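Long-range contacts in putative oxidoreductase (Gluconobacter oxydans, PDB 3WJ7), which probably works as a nicotinamide-coenzyme-dependent reductase of the short-chain dehydrogenase/reductase (SDR) family: residues E162-L166 with I177-P181; I217-D222 with Y319-A324. One frame throughout, in Å; residues are numbered along the deposited sequence.

Interaction 1 of 2, residues E162-L166 with I177-P181; sequences EQEVL and IIVNP
I178 carries most of this contact. Its side chain reaches from the strand to the helix and touches E162, V165 and L166. From CA, the bond to CB of I178 heads toward the helix, and the side chain branches at CB. CG2 goes to the E162 carboxylate, with 3.9 Å between I178 CG2 and E162 OE2. CG1 lies anti to the carbonyl carbon (chi1 -51°), and the chain then runs on extended, carrying CD1 to the helix. There I178 CD1 meets L166 CD2 at 3.6 Å, and the L166 side chain lies across that of I178, roughly at right angles. V165 adds a second apolar touch, as its CG1 comes within 4.1 Å of I178 CD1; V165 and I178 run alongside each other, pointing opposite ways. E162 sends an extended chain toward the strand, its CG anti to the backbone N (chi1 163°). This puts a carboxylate in a buried place, where E162 OE2 is hydrogen-bonded to S125 OG. K239 forms a long, weak ion pair with E162 OE1. The helix and strand axes run nearly antiparallel and come within 10.2 Å. Y123, on neighbouring strand 120-124, touches both V165 and I178. Strands 120-124 and 176-185 are parallel neighbours, and helix 153-172 lies between them in sequence. The packing is that of a beta-alpha-beta crossover in the Rossmann-type fold of SDR enzymes.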
loop_
_atom_site.group_PDB
_atom_site.type_symbol
_atom_site.label_atom_id
_atom_site.label_comp_id
_atom_site.label_asym_id
_atom_site.label_seq_id
_atom_site.Cartn_x
_atom_site.Cartn_y
_atom_site.Cartn_z
ATOM N N GLU A 162 12.421 -9.617 -11.704
ATOM C CA GLU A 162 13.381 -10.595 -12.189
ATOM C C GLU A 162 12.654 -11.924 -12.462
ATOM O O GLU A 162 12.931 -12.569 -13.476
ATOM C CB GLU A 162 14.592 -10.796 -11.255
ATOM C CG GLU A 162 15.338 -12.091 -11.566
ATOM C CD GLU A 162 16.655 -12.245 -10.823
ATOM O OE1 GLU A 162 16.795 -13.181 -9.999
ATOM O OE2 GLU A 162 17.567 -11.434 -11.052
ATOM N N GLN A 163 11.742 -12.340 -11.586
ATOM C CA GLN A 163 11.053 -13.630 -11.813
ATOM C C GLN A 163 10.267 -13.595 -13.109
ATOM O O GLN A 163 10.230 -14.593 -13.818
ATOM C CB GLN A 163 10.147 -14.059 -10.658
ATOM C CG GLN A 163 10.897 -14.484 -9.394
ATOM C CD GLN A 163 11.880 -15.627 -9.631
ATOM O OE1 GLN A 163 13.076 -15.473 -9.444
ATOM N NE2 GLN A 163 11.369 -16.779 -10.053
ATOM N N GLU A 164 9.675 -12.444 -13.431
ATOM C CA GLU A 164 8.992 -12.291 -14.694
ATOM C C GLU A 164 9.909 -12.541 -15.889
ATOM O O GLU A 164 9.554 -13.247 -16.820
ATOM C CB GLU A 164 8.382 -10.904 -14.818
ATOM C CG GLU A 164 6.924 -10.853 -14.457
ATOM C CD GLU A 164 5.980 -11.135 -15.638
ATOM O OE1 GLU A 164 6.172 -12.125 -16.417
ATOM O OE2 GLU A 164 5.001 -10.348 -15.771
ATOM N N VAL A 165 11.084 -11.925 -15.877
ATOM C CA VAL A 165 12.004 -12.120 -16.955
ATOM C C VAL A 165 12.344 -13.617 -17.049
ATOM O O VAL A 165 12.282 -14.192 -18.151
ATOM C CB VAL A 165 13.240 -11.219 -16.803
ATOM C CG1 VAL A 165 14.239 -11.537 -17.901
ATOM C CG2 VAL A 165 12.845 -9.749 -16.868
ATOM N N LEU A 166 12.676 -14.263 -15.924
ATOM C CA LEU A 166 12.988 -15.716 -15.985
ATOM C C LEU A 166 11.818 -16.560 -16.539
ATOM O O LEU A 166 12.062 -17.605 -17.171
ATOM C CB LEU A 166 13.502 -16.303 -14.650
ATOM C CG LEU A 166 14.816 -15.678 -14.192
ATOM C CD1 LEU A 166 15.080 -15.936 -12.720
ATOM C CD2 LEU A 166 15.996 -16.128 -15.026
ATOM N N ILE A 177 19.586 -11.851 -21.274
ATOM C CA ILE A 177 20.678 -12.109 -20.367
ATOM C C ILE A 177 20.469 -11.146 -19.211
ATOM O O ILE A 177 20.209 -9.957 -19.442
ATOM C CB ILE A 177 21.994 -11.752 -21.064
ATOM C CG1 ILE A 177 22.285 -12.748 -22.197
ATOM C CG2 ILE A 177 23.117 -11.569 -20.056
ATOM C CD1 ILE A 177 23.393 -12.351 -23.183
ATOM N N ILE A 178 20.597 -11.642 -17.975
ATOM C CA ILE A 178 20.394 -10.834 -16.767
ATOM C C ILE A 178 21.685 -10.465 -16.030
ATOM O O ILE A 178 22.551 -11.303 -15.737
ATOM C CB ILE A 178 19.488 -11.543 -15.746
ATOM C CG1 ILE A 178 18.210 -12.011 -16.421
ATOM C CG2 ILE A 178 19.219 -10.638 -14.516
ATOM C CD1 ILE A 178 17.304 -12.823 -15.501
ATOM N N VAL A 179 21.717 -9.208 -15.622
ATOM C CA VAL A 179 22.787 -8.598 -14.893
ATOM C C VAL A 179 22.184 -8.117 -13.535
ATOM O O VAL A 179 21.029 -7.655 -13.468
ATOM C CB VAL A 179 23.298 -7.521 -15.858
ATOM C CG1 VAL A 179 23.480 -6.150 -15.262
ATOM C CG2 VAL A 179 24.494 -8.033 -16.684
ATOM N N ASN A 180 22.935 -8.295 -12.458
ATOM C CA ASN A 180 22.559 -7.933 -11.103
ATOM C C ASN A 180 23.667 -7.038 -10.483
ATOM O O ASN A 180 24.561 -7.520 -9.797
ATOM C CB ASN A 180 22.394 -9.199 -10.254
ATOM C CG ASN A 180 21.355 -10.180 -10.814
ATOM O OD1 ASN A 180 20.223 -10.257 -10.308
ATOM N ND2 ASN A 180 21.736 -10.952 -11.831
ATOM N N PRO A 181 23.632 -5.731 -10.736
ATOM C CA PRO A 181 24.564 -4.803 -10.087
ATOM C C PRO A 181 24.362 -4.767 -8.565
ATOM O O PRO A 181 23.257 -5.003 -8.095
ATOM C CB PRO A 181 24.145 -3.443 -10.629
ATOM C CG PRO A 181 23.226 -3.710 -11.782
ATOM C CD PRO A 181 22.610 -5.040 -11.533
#

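Interaction 2 of 2, residues I217-D222 with Y319-A324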
loop_
_atom_site.group_PDB
_atom_site.type_symbol
_atom_site.label_atom_id
_atom_site.label_comp_id
_atom_site.label_asym_id
_atom_site.label_seq_id
_atom_site.Cartn_x
_atom_site.Cartn_y
_atom_site.Cartn_z
ATOM N N ILE A 217 29.780 -2.417 -2.599
ATOM C CA ILE A 217 29.902 -1.220 -3.432
ATOM C C ILE A 217 30.664 -1.473 -4.731
ATOM O O ILE A 217 31.610 -2.262 -4.767
ATOM C CB ILE A 217 30.484 -0.060 -2.617
ATOM C CG1 ILE A 217 29.318 0.492 -1.789
ATOM C CG2 ILE A 217 31.029 1.050 -3.512
ATOM C CD1 ILE A 217 29.748 1.225 -0.578
ATOM N N VAL A 218 30.227 -0.815 -5.797
ATOM C CA VAL A 218 30.731 -1.079 -7.110
ATOM C C VAL A 218 30.755 0.201 -7.861
ATOM O O VAL A 218 29.808 0.967 -7.800
ATOM C CB VAL A 218 29.835 -2.072 -7.881
ATOM C CG1 VAL A 218 28.383 -1.568 -7.979
ATOM C CG2 VAL A 218 30.433 -2.350 -9.241
ATOM N N HIS A 219 31.850 0.448 -8.568
ATOM C CA HIS A 219 31.952 1.656 -9.348
ATOM C C HIS A 219 30.851 1.607 -10.403
ATOM O O HIS A 219 30.646 0.576 -11.030
ATOM C CB HIS A 219 33.335 1.776 -9.998
ATOM C CG HIS A 219 33.686 3.171 -10.380
ATOM N ND1 HIS A 219 33.006 3.860 -11.364
ATOM C CD2 HIS A 219 34.606 4.027 -9.878
ATOM C CE1 HIS A 219 33.486 5.093 -11.440
ATOM N NE2 HIS A 219 34.462 5.216 -10.556
ATOM N N VAL A 220 30.142 2.718 -10.560
ATOM C CA VAL A 220 29.085 2.869 -11.552
ATOM C C VAL A 220 29.592 2.575 -12.960
ATOM O O VAL A 220 28.878 1.976 -13.777
ATOM C CB VAL A 220 28.425 4.273 -11.477
ATOM C CG1 VAL A 220 29.322 5.339 -12.078
ATOM C CG2 VAL A 220 27.097 4.300 -12.209
ATOM N N ASP A 221 30.830 2.974 -13.242
ATOM C CA ASP A 221 31.440 2.725 -14.579
ATOM C C ASP A 221 31.775 1.255 -14.783
ATOM O O ASP A 221 31.865 0.775 -15.896
ATOM C CB ASP A 221 32.652 3.627 -14.801
ATOM C CG ASP A 221 32.247 5.104 -15.009
ATOM O OD1 ASP A 221 31.184 5.324 -15.605
ATOM O OD2 ASP A 221 32.973 6.043 -14.587
ATOM N N ASP A 222 31.918 0.533 -13.688
ATOM C CA ASP A 222 32.173 -0.876 -13.770
ATOM C C ASP A 222 30.904 -1.623 -14.000
ATOM O O ASP A 222 30.931 -2.597 -14.735
ATOM C CB ASP A 222 32.887 -1.383 -12.531
ATOM C CG ASP A 222 34.317 -0.963 -12.510
ATOM O OD1 ASP A 222 34.873 -0.740 -13.605
ATOM O OD2 ASP A 222 34.882 -0.797 -11.420
ATOM N N TYR A 319 35.053 -9.479 -16.393
ATOM C CA TYR A 319 34.654 -8.297 -15.619
ATOM C C TYR A 319 35.713 -7.944 -14.592
ATOM O O TYR A 319 36.136 -8.812 -13.846
ATOM C CB TYR A 319 33.363 -8.674 -14.882
ATOM C CG TYR A 319 32.828 -7.675 -13.898
ATOM C CD1 TYR A 319 32.492 -6.366 -14.298
ATOM C CD2 TYR A 319 32.615 -8.044 -12.585
ATOM C CE1 TYR A 319 31.979 -5.444 -13.391
ATOM C CE2 TYR A 319 32.093 -7.147 -11.669
ATOM C CZ TYR A 319 31.759 -5.866 -12.082
ATOM O OH TYR A 319 31.296 -5.006 -11.170
ATOM N N ALA A 320 36.135 -6.685 -14.516
ATOM C CA ALA A 320 37.274 -6.345 -13.622
ATOM C C ALA A 320 36.963 -5.103 -12.810
ATOM O O ALA A 320 37.427 -4.018 -13.146
ATOM C CB ALA A 320 38.579 -6.153 -14.432
ATOM N N PRO A 321 36.167 -5.248 -11.741
ATOM C CA PRO A 321 35.750 -4.067 -10.959
ATOM C C PRO A 321 36.941 -3.404 -10.240
ATOM O O PRO A 321 37.761 -4.092 -9.675
ATOM C CB PRO A 321 34.753 -4.654 -9.939
ATOM C CG PRO A 321 35.204 -6.060 -9.779
ATOM C CD PRO A 321 35.748 -6.507 -11.109
ATOM N N ARG A 322 37.054 -2.079 -10.288
ATOM C CA ARG A 322 38.105 -1.414 -9.534
ATOM C C ARG A 322 37.694 -1.397 -8.061
ATOM O O ARG A 322 36.580 -1.782 -7.727
ATOM C CB ARG A 322 38.497 -0.059 -10.152
ATOM C CG ARG A 322 37.550 1.089 -9.899
ATOM C CD ARG A 322 36.687 1.312 -11.120
ATOM N NE ARG A 322 36.894 2.583 -11.811
ATOM C CZ ARG A 322 36.390 2.825 -13.017
ATOM N NH1 ARG A 322 35.678 1.879 -13.651
ATOM N NH2 ARG A 322 36.579 4.001 -13.589
ATOM N N PRO A 323 38.611 -1.072 -7.148
ATOM C CA PRO A 323 38.156 -1.248 -5.750
ATOM C C PRO A 323 37.206 -0.139 -5.269
ATOM O O PRO A 323 37.054 0.886 -5.963
ATOM C CB PRO A 323 39.460 -1.235 -4.959
ATOM C CG PRO A 323 40.447 -0.508 -5.827
ATOM C CD PRO A 323 40.054 -0.770 -7.248
ATOM N N ALA A 324 36.577 -0.342 -4.103
ATOM C CA ALA A 324 35.531 0.571 -3.589
ATOM C C ALA A 324 36.064 1.976 -3.309
ATOM O O ALA A 324 35.358 2.967 -3.492
ATOM C CB ALA A 324 34.886 0.014 -2.332
#
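D222 and P321 lie side by side, their CA atoms 5.6 Å apart, and I217 pairs with A324 in the same way at the other end. The loop 319-324 thus runs in the reverse direction along the end of strand 214-219 and the first turn of helix 220-233, a strand-to-helix junction of the Rossmann-type fold. H219 is the N-cap of that helix. Its ND1 accepts from D221 N at 3.0 Å, with the donor in the ring plane, while H219 NE2 is hydrogen-bonded to D330. The guanidinium of R322 lies flat on a face of the H219 ring, planes 18° apart. Bends at chi2 and chi3 bring it there. R322 NH1 also forms a salt bridge to D222 OD1 at 2.7 Å; the oxygen is in the guanidinium plane, but the nitrogen stands above the carboxylate plane. With a leucine in place of R322, D222 would probably be left without its paired charge and the H219 ring without its flat, charged cover. V218 CG2 packs against Y319 OH, which is hydrogen-bonded to G243 O. The Y319 ring turns an edge to the helix, with Y319 CE1 3.3 Å from D222 O.

Interaction 1 and interaction 2 each have one strand in the same mixed sheet, where 176-185 and 214-219 are parallel neighbours. Their centres are 20 Å apart and their nearest atoms about 5 Å apart, without touching. They are joined through the strands: V218 is backbone-bonded to T183 and V185, just beyond P181. Strand 239-248 serves both, bonded to I178 through Y240 and to I217 through E245. While I178 faces helix 153-172, I177 and V179 turn the other way, onto helix 220-233, whose start belongs to interaction 2. A bound mercury ion lies about 8 Å from the N180 side chain, and one lies about 10 Å from that of V218.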